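Local coordinates for nitrite oxidoreductase subunit B (Kuenenia stuttgartiensis, PDB 7B04), which probably carries electrons through its iron-sulfur clusters, linking the other subunits of the nitrite oxidoreductase complex of this anammox bacterium, at residues N6-R11 and G298-I303; I32-A37 and V263-L268; S159-H164 and P307-P312; I351-K356 and F383-K388. All coordinates share one frame; numbering follows the deposited sequence.

Interaction 1: residues N6-R11 and G298-I303; sequences NWHLGR and GTEPNI
Carboxylate oxygen OE2 of Glu300 lies 3.3 Å from Trp7 NE1 and is gripped from outside the two segments by a salt bridge to Arg21 and a hydrogen bond from Thr179. The other oxygen, OE1, accepts a weak hydrogen bond from Trp7 N at 3.4 Å. Glutamate suits this buried place because its two oxygens serve separate donors, and the nearby arginine would be expected to stabilise its negative charge. With CG anti to the backbone N (chi1 -151°) and the chain extended beyond it, the side chain crosses His8 at about a right angle. Its CG lies over one face of the imidazole, 3.4 Å from the ring centroid, in a CH-pi contact, while His8 NE2 is hydrogen-bonded to Tyr304. Residues 7-10 form the loop of a tight hairpin between strands 3-6 and 11-14, closed by a G1 beta bulge in which Gly10 and Arg11 both face Asn6. Gly10 takes the positive phi usual there, which glycine adopts most easily. Asn6 is held in an Asx motif: its OD1 accepts from Leu9 N at 3.0 Å, with the donor above the carbonyl plane. Leu9 CD1 packs 4.4 Å from Gly298 CA, at a backbone turn where any CB would press on the preceding carbonyl. Pro301 CD sits 3.7 Å from His8 ND1, and the proline side chain is about 7 Å from a bound [4Fe-4S] cluster.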
loop_
_atom_site.group_PDB
_atom_site.type_symbol
_atom_site.label_atom_id
_atom_site.label_comp_id
_atom_site.label_asym_id
_atom_site.label_seq_id
_atom_site.Cartn_x
_atom_site.Cartn_y
_atom_site.Cartn_z
ATOM N N ASN A 6 28.439 13.445 -24.676
ATOM C CA ASN A 6 27.715 12.815 -23.579
ATOM C C ASN A 6 28.728 12.122 -22.684
ATOM O O ASN A 6 29.406 11.185 -23.119
ATOM C CB ASN A 6 26.685 11.806 -24.091
ATOM C CG ASN A 6 26.017 10.995 -22.965
ATOM O OD1 ASN A 6 26.627 10.683 -21.957
ATOM N ND2 ASN A 6 24.753 10.656 -23.155
ATOM N N TRP A 7 28.809 12.563 -21.434
ATOM C CA TRP A 7 29.773 11.970 -20.523
ATOM C C TRP A 7 29.337 10.600 -20.012
ATOM O O TRP A 7 30.195 9.827 -19.579
ATOM C CB TRP A 7 30.072 12.925 -19.369
ATOM C CG TRP A 7 28.914 13.278 -18.507
ATOM C CD1 TRP A 7 28.058 14.329 -18.666
ATOM C CD2 TRP A 7 28.506 12.603 -17.316
ATOM N NE1 TRP A 7 27.130 14.339 -17.652
ATOM C CE2 TRP A 7 27.385 13.288 -16.810
ATOM C CE3 TRP A 7 28.976 11.479 -16.632
ATOM C CZ2 TRP A 7 26.729 12.886 -15.650
ATOM C CZ3 TRP A 7 28.323 11.081 -15.484
ATOM C CH2 TRP A 7 27.212 11.781 -15.003
ATOM N N HIS A 8 28.040 10.273 -20.048
ATOM C CA HIS A 8 27.632 8.918 -19.675
ATOM C C HIS A 8 28.259 7.903 -20.619
ATOM O O HIS A 8 28.839 6.901 -20.185
ATOM C CB HIS A 8 26.109 8.767 -19.714
ATOM C CG HIS A 8 25.378 9.607 -18.719
ATOM N ND1 HIS A 8 24.002 9.689 -18.691
ATOM C CD2 HIS A 8 25.822 10.396 -17.713
ATOM C CE1 HIS A 8 23.631 10.490 -17.710
ATOM N NE2 HIS A 8 24.716 10.936 -17.103
ATOM N N LEU A 9 28.159 8.157 -21.923
ATOM C CA LEU A 9 28.746 7.275 -22.917
ATOM C C LEU A 9 30.236 7.506 -23.089
ATOM O O LEU A 9 30.916 6.661 -23.679
ATOM C CB LEU A 9 28.059 7.467 -24.269
ATOM C CG LEU A 9 26.549 7.265 -24.341
ATOM C CD1 LEU A 9 26.075 7.420 -25.775
ATOM C CD2 LEU A 9 26.182 5.899 -23.799
ATOM N N GLY A 10 30.761 8.619 -22.581
ATOM C CA GLY A 10 32.172 8.900 -22.770
ATOM C C GLY A 10 32.519 9.097 -24.226
ATOM O O GLY A 10 33.658 8.843 -24.635
ATOM N N ARG A 11 31.551 9.542 -25.021
ATOM C CA ARG A 11 31.676 9.606 -26.466
ATOM C C ARG A 11 30.910 10.833 -26.934
ATOM O O ARG A 11 30.140 11.429 -26.179
ATOM C CB ARG A 11 31.159 8.292 -27.088
ATOM C CG ARG A 11 30.642 8.339 -28.526
ATOM C CD ARG A 11 30.496 6.945 -29.126
ATOM N NE ARG A 11 29.322 6.230 -28.631
ATOM C CZ ARG A 11 28.080 6.447 -29.052
ATOM N NH1 ARG A 11 27.838 7.368 -29.974
ATOM N NH2 ARG A 11 27.076 5.741 -28.549
ATOM N N GLY A 298 21.043 7.062 -24.795
ATOM C CA GLY A 298 21.737 8.241 -25.262
ATOM C C GLY A 298 21.077 9.560 -24.933
ATOM O O GLY A 298 21.348 10.556 -25.609
ATOM N N THR A 299 20.185 9.603 -23.952
ATOM C CA THR A 299 19.541 10.864 -23.613
ATOM C C THR A 299 20.248 11.617 -22.493
ATOM O O THR A 299 19.950 12.798 -22.287
ATOM C CB THR A 299 18.080 10.627 -23.223
ATOM O OG1 THR A 299 18.019 10.027 -21.924
ATOM C CG2 THR A 299 17.396 9.721 -24.234
ATOM N N GLU A 300 21.207 10.985 -21.809
ATOM C CA GLU A 300 21.802 11.492 -20.577
ATOM C C GLU A 300 20.728 11.730 -19.520
ATOM O O GLU A 300 20.391 12.886 -19.224
ATOM C CB GLU A 300 22.602 12.776 -20.820
ATOM C CG GLU A 300 23.763 12.959 -19.847
ATOM C CD GLU A 300 24.747 14.029 -20.276
ATOM O OE1 GLU A 300 25.581 13.746 -21.160
ATOM O OE2 GLU A 300 24.702 15.143 -19.712
ATOM N N PRO A 301 20.160 10.668 -18.946
ATOM C CA PRO A 301 19.236 10.844 -17.822
ATOM C C PRO A 301 19.930 11.513 -16.648
ATOM O O PRO A 301 21.152 11.458 -16.497
ATOM C CB PRO A 301 18.814 9.412 -17.469
ATOM C CG PRO A 301 19.200 8.589 -18.643
ATOM C CD PRO A 301 20.395 9.248 -19.244
ATOM N N ASN A 302 19.128 12.150 -15.797
ATOM C CA ASN A 302 19.671 12.850 -14.640
ATOM C C ASN A 302 19.019 12.389 -13.343
ATOM O O ASN A 302 19.000 13.136 -12.363
ATOM C CB ASN A 302 19.532 14.361 -14.824
ATOM C CG ASN A 302 20.378 14.876 -15.972
ATOM O OD1 ASN A 302 21.591 14.665 -16.006
ATOM N ND2 ASN A 302 19.740 15.540 -16.927
ATOM N N ILE A 303 18.495 11.169 -13.326
ATOM C CA ILE A 303 18.098 10.478 -12.107
ATOM C C ILE A 303 19.042 9.295 -11.955
ATOM O O ILE A 303 19.021 8.362 -12.769
ATOM C CB ILE A 303 16.633 10.023 -12.152
ATOM C CG1 ILE A 303 15.710 11.224 -12.365
ATOM C CG2 ILE A 303 16.265 9.285 -10.874
ATOM C CD1 ILE A 303 15.805 12.265 -11.272
#

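Interaction 2: residues I32-A37 and V263-L268; sequences INRCIA and VGQIRL. With SF4 (iron/sulfur cluster), chain B.
Arg34 and Cys35, at the end of a 3-10 turn, pass Ile266 and Gly264 in opposite chain directions, with both CA pairs 5.6 Å apart. This is part of a ferredoxin-type [4Fe-4S] site: Cys35, Cys38 and Cys41 come from one spaced cysteine run, and Cys262, just before 263-268, completes the set. Gly264 suits its place because a CB would point toward 32-37 and collide with Arg34 O. The extended Arg34 chain runs alongside the opposing backbone, its CB and CD near Gly264 O and Gln265 O. At its end NH2 donates to Gln265 O at 2.8 Å, in the carbonyl plane, with the oxygen tilted 19° from the guanidinium plane. NH1 makes a salt bridge to Glu325 of subunit A, and Gln265 NE2 bonds to Asn111 O of the same subunit, so this edge lies at the subunit interface. Ile266 turns its two branches to different partners: CG2 packs on Arg34 CB, whereas CD1 reaches Cys35 CB at 3.8 Å and cluster sulfur S1 at 3.5 Å, putting hydrocarbon beside the cluster. Arg267 brings NH1 near the same sulfur, and its charge may raise the cluster's potential. Cys35 SG, anti to its own backbone N (chi1 -170°), binds iron FE3 at 2.3 Å, and the same sulfur accepts a nearly straight hydrogen bond (166°) from Ala37 N, 3.5 Å away.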
loop_
_atom_site.group_PDB
_atom_site.type_symbol
_atom_site.label_atom_id
_atom_site.label_comp_id
_atom_site.label_asym_id
_atom_site.label_seq_id
_atom_site.Cartn_x
_atom_site.Cartn_y
_atom_site.Cartn_z
ATOM N N ILE A 32 18.292 2.484 -4.286
ATOM C CA ILE A 32 17.399 1.349 -4.517
ATOM C C ILE A 32 17.437 0.370 -3.350
ATOM O O ILE A 32 16.429 -0.275 -3.036
ATOM C CB ILE A 32 17.758 0.652 -5.844
ATOM C CG1 ILE A 32 17.694 1.642 -7.007
ATOM C CG2 ILE A 32 16.827 -0.517 -6.109
ATOM C CD1 ILE A 32 18.119 1.041 -8.329
ATOM N N ASN A 33 18.590 0.249 -2.689
ATOM C CA ASN A 33 18.726 -0.682 -1.573
ATOM C C ASN A 33 17.722 -0.406 -0.460
ATOM O O ASN A 33 17.346 -1.326 0.272
ATOM C CB ASN A 33 20.149 -0.626 -1.026
ATOM C CG ASN A 33 21.176 -1.111 -2.029
ATOM O OD1 ASN A 33 21.130 -2.255 -2.476
ATOM N ND2 ASN A 33 22.108 -0.237 -2.392
ATOM N N ARG A 34 17.289 0.843 -0.305
ATOM C CA ARG A 34 16.362 1.204 0.760
ATOM C C ARG A 34 14.900 1.183 0.328
ATOM O O ARG A 34 14.023 1.354 1.183
ATOM C CB ARG A 34 16.681 2.603 1.297
ATOM C CG ARG A 34 17.984 2.760 2.048
ATOM C CD ARG A 34 18.059 4.179 2.589
ATOM N NE ARG A 34 19.287 4.458 3.324
ATOM C CZ ARG A 34 19.553 5.625 3.902
ATOM N NH1 ARG A 34 20.693 5.801 4.552
ATOM N NH2 ARG A 34 18.675 6.618 3.828
ATOM N N CYS A 35 14.610 0.981 -0.953
ATOM C CA CYS A 35 13.247 1.151 -1.436
ATOM C C CYS A 35 12.345 0.009 -0.978
ATOM O O CYS A 35 12.784 -1.126 -0.779
ATOM C CB CYS A 35 13.226 1.244 -2.961
ATOM S SG CYS A 35 11.630 1.748 -3.658
ATOM N N ILE A 36 11.061 0.327 -0.830
ATOM C CA ILE A 36 10.055 -0.606 -0.340
ATOM C C ILE A 36 8.911 -0.799 -1.321
ATOM O O ILE A 36 8.000 -1.587 -1.044
ATOM C CB ILE A 36 9.512 -0.166 1.036
ATOM C CG1 ILE A 36 8.917 1.238 0.946
ATOM C CG2 ILE A 36 10.614 -0.206 2.082
ATOM C CD1 ILE A 36 8.412 1.767 2.265
ATOM N N ALA A 37 8.922 -0.090 -2.452
ATOM C CA ALA A 37 7.840 -0.109 -3.439
ATOM C C ALA A 37 6.504 0.314 -2.837
ATOM O O ALA A 37 5.447 -0.165 -3.252
ATOM C CB ALA A 37 7.706 -1.480 -4.105
ATOM N N VAL A 263 9.327 7.500 1.448
ATOM C CA VAL A 263 9.174 7.027 2.815
ATOM C C VAL A 263 10.411 6.280 3.283
ATOM O O VAL A 263 10.867 6.467 4.416
ATOM C CB VAL A 263 7.921 6.152 2.898
ATOM C CG1 VAL A 263 7.610 5.827 4.339
ATOM C CG2 VAL A 263 6.796 6.868 2.224
ATOM N N GLY A 264 10.975 5.427 2.432
ATOM C CA GLY A 264 12.133 4.662 2.843
ATOM C C GLY A 264 13.431 5.430 2.713
ATOM O O GLY A 264 14.507 4.826 2.651
ATOM N N GLN A 265 13.337 6.761 2.710
ATOM C CA GLN A 265 14.494 7.659 2.690
ATOM C C GLN A 265 15.526 7.246 1.639
ATOM O O GLN A 265 16.717 7.114 1.925
ATOM C CB GLN A 265 15.135 7.732 4.077
ATOM C CG GLN A 265 14.216 8.260 5.170
ATOM C CD GLN A 265 14.828 8.148 6.556
ATOM O OE1 GLN A 265 15.901 7.572 6.729
ATOM N NE2 GLN A 265 14.145 8.704 7.551
ATOM N N ILE A 266 15.065 7.039 0.402
ATOM C CA ILE A 266 15.967 6.566 -0.644
ATOM C C ILE A 266 16.388 7.644 -1.640
ATOM O O ILE A 266 17.423 7.479 -2.304
ATOM C CB ILE A 266 15.339 5.380 -1.409
ATOM C CG1 ILE A 266 14.467 5.876 -2.561
ATOM C CG2 ILE A 266 14.502 4.526 -0.487
ATOM C CD1 ILE A 266 14.213 4.831 -3.621
ATOM N N ARG A 267 15.635 8.733 -1.767
ATOM C CA ARG A 267 15.866 9.715 -2.820
ATOM C C ARG A 267 16.243 11.059 -2.216
ATOM O O ARG A 267 15.603 11.527 -1.268
ATOM C CB ARG A 267 14.661 9.852 -3.751
ATOM C CG ARG A 267 13.371 10.066 -3.062
ATOM C CD ARG A 267 12.215 10.213 -4.033
ATOM N NE ARG A 267 12.053 9.105 -4.967
ATOM C CZ ARG A 267 11.052 9.025 -5.839
ATOM N NH1 ARG A 267 10.960 7.990 -6.662
ATOM N NH2 ARG A 267 10.139 9.987 -5.886
ATOM N N LEU A 268 17.286 11.670 -2.770
ATOM C CA LEU A 268 17.708 13.026 -2.444
ATOM C C LEU A 268 17.728 13.827 -3.735
ATOM O O LEU A 268 18.376 13.425 -4.706
ATOM C CB LEU A 268 19.087 13.034 -1.783
ATOM C CG LEU A 268 19.630 14.398 -1.352
ATOM C CD1 LEU A 268 18.970 14.851 -0.061
ATOM C CD2 LEU A 268 21.144 14.352 -1.203
HETATM FE FE1 SF4 B . 8.404 4.175 -1.446
HETATM FE FE2 SF4 B . 8.598 5.594 -3.780
HETATM FE FE3 SF4 B . 10.423 3.631 -3.212
HETATM FE FE4 SF4 B . 10.441 5.971 -1.791
HETATM S S1 SF4 B . 10.864 5.719 -4.017
HETATM S S2 SF4 B . 10.608 3.857 -0.952
HETATM S S3 SF4 B . 8.208 6.432 -1.697
HETATM S S4 SF4 B . 8.184 3.362 -3.563
#

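Interaction 3: residues S159-H164 and P307-P312; sequences STLPEH and PPRWAP
His164 lays one face of its imidazole on Trp310 CB, which stands almost over the ring centre, 3.3 Å from the centroid and 11° off the normal. The two rings meet obliquely, planes 34° apart; with Trp310 CG between the backbone N and the carbonyl carbon (chi1 65°), the indole leads away from 159-164. There Trp310 NE1 bonds to Phe168 O. His164 N donates to Trp310 O at 2.9 Å, nearly straight, and Glu163 CA makes a CA-H...O contact with that oxygen at 3.4 Å. A loop with a cis peptide before Pro162 here meets the loop leading to helix 313-320, while Ser159 and Thr160 extend a beta ladder into subunit A. His164 ND1 is hydrogen-bonded to Tyr337 of that subunit, so an alanine here would probably leave the tyrosine without this mate and open a gap over Trp310 CB. Leu161 fits its place by spreading two methyls. The Leu161 and Arg309 side chains cross at about a right angle, which puts CD1 over one face of the guanidinium, 4.0 Å from NH2; CD2 packs 4.2 Å from Trp310 CB. Glu163 extends alongside Ala311 and Pro312, with CD 3.9 Å from Pro312 CA. Its OE2 accepts a weak bond from Arg313 N, where a negative charge would suit the helix start after the Pro312 N-cap.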
loop_
_atom_site.group_PDB
_atom_site.type_symbol
_atom_site.label_atom_id
_atom_site.label_comp_id
_atom_site.label_asym_id
_atom_site.label_seq_id
_atom_site.Cartn_x
_atom_site.Cartn_y
_atom_site.Cartn_z
ATOM N N SER A 159 18.470 -18.032 -1.695
ATOM C CA SER A 159 19.004 -16.703 -1.991
ATOM C C SER A 159 20.039 -16.271 -0.956
ATOM O O SER A 159 19.766 -16.291 0.248
ATOM C CB SER A 159 17.876 -15.677 -2.061
ATOM O OG SER A 159 17.137 -15.805 -3.260
ATOM N N THR A 160 21.230 -15.903 -1.435
ATOM C CA THR A 160 22.316 -15.401 -0.597
ATOM C C THR A 160 23.122 -14.375 -1.389
ATOM O O THR A 160 23.037 -14.297 -2.619
ATOM C CB THR A 160 23.237 -16.525 -0.111
ATOM O OG1 THR A 160 24.213 -15.984 0.789
ATOM C CG2 THR A 160 23.971 -17.146 -1.298
ATOM N N LEU A 161 23.891 -13.571 -0.663
ATOM C CA LEU A 161 24.837 -12.672 -1.294
ATOM C C LEU A 161 26.000 -13.497 -1.843
ATOM O O LEU A 161 26.321 -14.564 -1.314
ATOM C CB LEU A 161 25.321 -11.626 -0.297
ATOM C CG LEU A 161 24.340 -10.526 0.124
ATOM C CD1 LEU A 161 24.922 -9.708 1.264
ATOM C CD2 LEU A 161 23.953 -9.607 -1.036
ATOM N N PRO A 162 26.681 -13.009 -2.891
ATOM C CA PRO A 162 26.623 -11.682 -3.521
ATOM C C PRO A 162 25.450 -11.445 -4.478
ATOM O O PRO A 162 25.012 -10.304 -4.640
ATOM C CB PRO A 162 27.936 -11.648 -4.324
ATOM C CG PRO A 162 28.807 -12.740 -3.715
ATOM C CD PRO A 162 27.826 -13.789 -3.405
ATOM N N GLU A 163 24.909 -12.513 -5.066
ATOM C CA GLU A 163 23.793 -12.415 -6.005
ATOM C C GLU A 163 22.714 -13.420 -5.630
ATOM O O GLU A 163 23.004 -14.610 -5.463
ATOM C CB GLU A 163 24.239 -12.664 -7.453
ATOM C CG GLU A 163 25.329 -11.753 -7.982
ATOM C CD GLU A 163 25.821 -12.203 -9.350
ATOM O OE1 GLU A 163 25.299 -13.224 -9.830
ATOM O OE2 GLU A 163 26.721 -11.561 -9.937
ATOM N N HIS A 164 21.477 -12.944 -5.518
ATOM C CA HIS A 164 20.352 -13.796 -5.153
ATOM C C HIS A 164 19.926 -14.618 -6.367
ATOM O O HIS A 164 19.660 -14.067 -7.442
ATOM C CB HIS A 164 19.170 -12.959 -4.678
ATOM C CG HIS A 164 19.392 -12.259 -3.369
ATOM N ND1 HIS A 164 18.393 -11.537 -2.747
ATOM C CD2 HIS A 164 20.482 -12.168 -2.567
ATOM C CE1 HIS A 164 18.855 -11.037 -1.616
ATOM N NE2 HIS A 164 20.118 -11.404 -1.485
ATOM N N PRO A 307 22.870 0.979 -7.175
ATOM C CA PRO A 307 22.339 -0.317 -7.611
ATOM C C PRO A 307 22.041 -1.222 -6.430
ATOM O O PRO A 307 22.596 -1.037 -5.337
ATOM C CB PRO A 307 23.472 -0.891 -8.478
ATOM C CG PRO A 307 24.293 0.298 -8.872
ATOM C CD PRO A 307 24.220 1.232 -7.705
ATOM N N PRO A 308 21.155 -2.202 -6.605
ATOM C CA PRO A 308 20.907 -3.166 -5.528
ATOM C C PRO A 308 22.126 -4.044 -5.288
ATOM O O PRO A 308 22.792 -4.489 -6.226
ATOM C CB PRO A 308 19.720 -3.988 -6.046
ATOM C CG PRO A 308 19.095 -3.139 -7.107
ATOM C CD PRO A 308 20.219 -2.373 -7.728
ATOM N N ARG A 309 22.411 -4.292 -4.008
ATOM C CA ARG A 309 23.548 -5.127 -3.634
ATOM C C ARG A 309 23.345 -6.593 -3.994
ATOM O O ARG A 309 24.326 -7.342 -4.061
ATOM C CB ARG A 309 23.827 -4.992 -2.136
ATOM C CG ARG A 309 22.741 -5.569 -1.250
ATOM C CD ARG A 309 23.181 -5.622 0.202
ATOM N NE ARG A 309 22.172 -6.252 1.048
ATOM C CZ ARG A 309 22.368 -6.590 2.318
ATOM N NH1 ARG A 309 21.392 -7.160 3.011
ATOM N NH2 ARG A 309 23.539 -6.359 2.895
ATOM N N TRP A 310 22.104 -7.021 -4.224
ATOM C CA TRP A 310 21.768 -8.434 -4.309
ATOM C C TRP A 310 21.414 -8.902 -5.712
ATOM O O TRP A 310 21.311 -10.114 -5.931
ATOM C CB TRP A 310 20.587 -8.744 -3.381
ATOM C CG TRP A 310 19.330 -8.056 -3.809
ATOM C CD1 TRP A 310 18.357 -8.556 -4.624
ATOM C CD2 TRP A 310 18.918 -6.731 -3.458
ATOM N NE1 TRP A 310 17.361 -7.627 -4.797
ATOM C CE2 TRP A 310 17.681 -6.497 -4.091
ATOM C CE3 TRP A 310 19.473 -5.720 -2.668
ATOM C CZ2 TRP A 310 16.990 -5.295 -3.956
ATOM C CZ3 TRP A 310 18.786 -4.528 -2.535
ATOM C CH2 TRP A 310 17.557 -4.326 -3.177
ATOM N N ALA A 311 21.223 -7.994 -6.656
ATOM C CA ALA A 311 20.782 -8.392 -7.980
ATOM C C ALA A 311 21.958 -8.920 -8.800
ATOM O O ALA A 311 23.112 -8.576 -8.531
ATOM C CB ALA A 311 20.137 -7.213 -8.701
ATOM N N PRO A 312 21.690 -9.774 -9.786
ATOM C CA PRO A 312 22.766 -10.248 -10.665
ATOM C C PRO A 312 23.506 -9.081 -11.295
ATOM O O PRO A 312 22.899 -8.159 -11.845
ATOM C CB PRO A 312 22.022 -11.079 -11.715
ATOM C CG PRO A 312 20.803 -11.550 -11.012
ATOM C CD PRO A 312 20.409 -10.439 -10.078
#

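Interaction 4: residues I351-K356 and F383-K388; sequences IVYEYK and FGEDGK
The Tyr353 ring has Glu385 CG over one face, 4.1 Å from its centroid in a CH-pi contact, and Ile351 CG2 over the opposite face, with Phe383 O near its plane at the edge. Tyr353 and Glu385 run side by side in the same direction, which brings the glutamate's CB and CG to the ring; ring and carboxylate planes are 52° apart. Tyr353 CG stands anti to the carbonyl carbon (chi1 -66°), which lays the ring along the Gly384-Glu385 backbone, CD2 3.3 Å from Glu385 N. An alanine in place of Tyr353 would probably leave the Glu385 chain and the Ile351 methyl without the flat surface both rest on, freeing the turn to shift. The Phe383 ring is met at its edge: Lys356 CG comes in near the plane, 3.3 Å from CE2, and Glu354 O lies near the same plane. Lysine suits this surface position, its aliphatic carbons packing against the phenyl rim. The backbones here form a classic beta bulge, Tyr353 and Glu354 both facing Phe383. Phe383 O accepts from Tyr353 N at 2.7 Å and weakly from Glu354 N at 3.4 Å; Phe383 N returns a bond to Glu354 O at 2.8 Å. A type I turn from Gly384 to Gly387 follows, and Asp386 OD1 accepts from Lys388 N in an Asx turn and pairs with Arg252. This turn links strand 371-383 to its antiparallel neighbour 389-394, whose Val390 and Val391 pack on Val352, while strand 354-358 lines the other edge of 371-383 and the loop at Pro253 covers Tyr353.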
loop_
_atom_site.group_PDB
_atom_site.type_symbol
_atom_site.label_atom_id
_atom_site.label_comp_id
_atom_site.label_asym_id
_atom_site.label_seq_id
_atom_site.Cartn_x
_atom_site.Cartn_y
_atom_site.Cartn_z
ATOM N N ILE A 351 15.647 22.035 -0.502
ATOM C CA ILE A 351 16.794 21.537 -1.251
ATOM C C ILE A 351 18.078 22.008 -0.583
ATOM O O ILE A 351 18.212 23.180 -0.210
ATOM C CB ILE A 351 16.728 21.997 -2.715
ATOM C CG1 ILE A 351 15.497 21.413 -3.407
ATOM C CG2 ILE A 351 17.987 21.586 -3.464
ATOM C CD1 ILE A 351 15.242 21.982 -4.784
ATOM N N VAL A 352 19.029 21.091 -0.434
ATOM C CA VAL A 352 20.322 21.366 0.179
ATOM C C VAL A 352 21.369 21.408 -0.924
ATOM O O VAL A 352 21.503 20.450 -1.694
ATOM C CB VAL A 352 20.684 20.314 1.240
ATOM C CG1 VAL A 352 22.133 20.465 1.638
ATOM C CG2 VAL A 352 19.773 20.438 2.449
ATOM N N TYR A 353 22.108 22.513 -0.997
ATOM C CA TYR A 353 23.108 22.703 -2.041
ATOM C C TYR A 353 24.516 22.322 -1.614
ATOM O O TYR A 353 25.340 21.994 -2.473
ATOM C CB TYR A 353 23.106 24.159 -2.515
ATOM C CG TYR A 353 21.833 24.550 -3.222
ATOM C CD1 TYR A 353 21.753 24.529 -4.606
ATOM C CD2 TYR A 353 20.705 24.924 -2.505
ATOM C CE1 TYR A 353 20.588 24.880 -5.256
ATOM C CE2 TYR A 353 19.536 25.275 -3.147
ATOM C CZ TYR A 353 19.484 25.251 -4.524
ATOM O OH TYR A 353 18.326 25.599 -5.176
ATOM N N GLU A 354 24.817 22.359 -0.317
ATOM C CA GLU A 354 26.128 21.971 0.177
ATOM C C GLU A 354 25.978 21.226 1.496
ATOM O O GLU A 354 25.057 21.492 2.274
ATOM C CB GLU A 354 27.010 23.214 0.362
ATOM C CG GLU A 354 28.496 22.965 0.336
ATOM C CD GLU A 354 29.271 24.157 -0.199
ATOM O OE1 GLU A 354 28.631 25.112 -0.688
ATOM O OE2 GLU A 354 30.518 24.145 -0.129
ATOM N N TYR A 355 26.903 20.301 1.751
ATOM C CA TYR A 355 26.936 19.561 3.004
ATOM C C TYR A 355 28.314 19.666 3.646
ATOM O O TYR A 355 29.321 19.890 2.969
ATOM C CB TYR A 355 26.599 18.074 2.789
ATOM C CG TYR A 355 27.776 17.259 2.282
ATOM C CD1 TYR A 355 28.083 17.214 0.929
ATOM C CD2 TYR A 355 28.585 16.542 3.159
ATOM C CE1 TYR A 355 29.160 16.480 0.462
ATOM C CE2 TYR A 355 29.664 15.808 2.701
ATOM C CZ TYR A 355 29.946 15.780 1.350
ATOM O OH TYR A 355 31.016 15.050 0.885
ATOM N N LYS A 356 28.346 19.509 4.969
ATOM C CA LYS A 356 29.598 19.364 5.703
ATOM C C LYS A 356 29.286 18.749 7.064
ATOM O O LYS A 356 28.186 18.914 7.598
ATOM C CB LYS A 356 30.406 20.663 5.804
ATOM C CG LYS A 356 29.807 21.804 6.548
ATOM C CD LYS A 356 30.906 22.800 6.856
ATOM C CE LYS A 356 31.661 22.372 8.095
ATOM N NZ LYS A 356 30.716 22.257 9.238
ATOM N N PHE A 383 23.174 22.846 3.802
ATOM C CA PHE A 383 23.030 24.284 3.636
ATOM C C PHE A 383 22.252 24.603 2.368
ATOM O O PHE A 383 22.225 23.823 1.412
ATOM C CB PHE A 383 24.395 24.979 3.600
ATOM C CG PHE A 383 25.262 24.661 4.778
ATOM C CD1 PHE A 383 25.137 25.369 5.961
ATOM C CD2 PHE A 383 26.192 23.641 4.706
ATOM C CE1 PHE A 383 25.934 25.071 7.049
ATOM C CE2 PHE A 383 26.985 23.340 5.786
ATOM C CZ PHE A 383 26.862 24.055 6.960
ATOM N N GLY A 384 21.631 25.777 2.368
ATOM C CA GLY A 384 20.799 26.222 1.272
ATOM C C GLY A 384 21.569 26.940 0.187
ATOM O O GLY A 384 22.794 26.835 0.072
ATOM N N GLU A 385 20.820 27.681 -0.634
ATOM C CA GLU A 385 21.410 28.373 -1.775
ATOM C C GLU A 385 22.320 29.516 -1.341
ATOM O O GLU A 385 23.276 29.850 -2.053
ATOM C CB GLU A 385 20.287 28.903 -2.670
ATOM C CG GLU A 385 20.609 28.992 -4.146
ATOM C CD GLU A 385 19.744 30.022 -4.848
ATOM O OE1 GLU A 385 19.547 31.118 -4.282
ATOM O OE2 GLU A 385 19.249 29.733 -5.957
ATOM N N ASP A 386 22.048 30.118 -0.185
ATOM C CA ASP A 386 22.841 31.216 0.359
ATOM C C ASP A 386 23.893 30.771 1.368
ATOM O O ASP A 386 24.574 31.620 1.946
ATOM C CB ASP A 386 21.930 32.268 0.998
ATOM C CG ASP A 386 20.860 31.661 1.875
ATOM O OD1 ASP A 386 20.898 30.436 2.111
ATOM O OD2 ASP A 386 19.972 32.415 2.324
ATOM N N GLY A 387 24.040 29.479 1.609
ATOM C CA GLY A 387 24.961 29.048 2.633
ATOM C C GLY A 387 24.349 28.913 4.010
ATOM O O GLY A 387 25.060 28.516 4.941
ATOM N N LYS A 388 23.071 29.224 4.119
ATOM C CA LYS A 388 22.380 29.147 5.422
ATOM C C LYS A 388 22.084 27.684 5.740
ATOM O O LYS A 388 21.772 26.939 4.835
ATOM C CB LYS A 388 21.163 30.076 5.417
ATOM C CG LYS A 388 20.428 30.239 6.738
ATOM C CD LYS A 388 19.618 31.521 6.834
ATOM C CE LYS A 388 18.155 31.369 7.224
ATOM N NZ LYS A 388 17.261 32.226 6.404
#

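In the fold
Interactions 1 and 3 share one run of chain: strand 303-306 joins segment 298-303 to 307-312, although their centres are 26 Å apart. Interaction 2 is nested within the loop that interaction 1 closes, and it meets interaction 3 directly, where Asn33 OD1 lies 2.9 Å from Arg309 N in a probable hydrogen bond. Interaction 2 binds a [4Fe-4S] cluster itself. Interaction 1 lies beside another, its Pro301 side chain about 5 Å from that of Cys178. In interaction 3 the Trp310 side chain is about 11 Å from a bound [4Fe-4S] cluster and about 7 Å from the side chain of Cys35; in interaction 4 the Ile351 side chain is about 11 Å from a cluster.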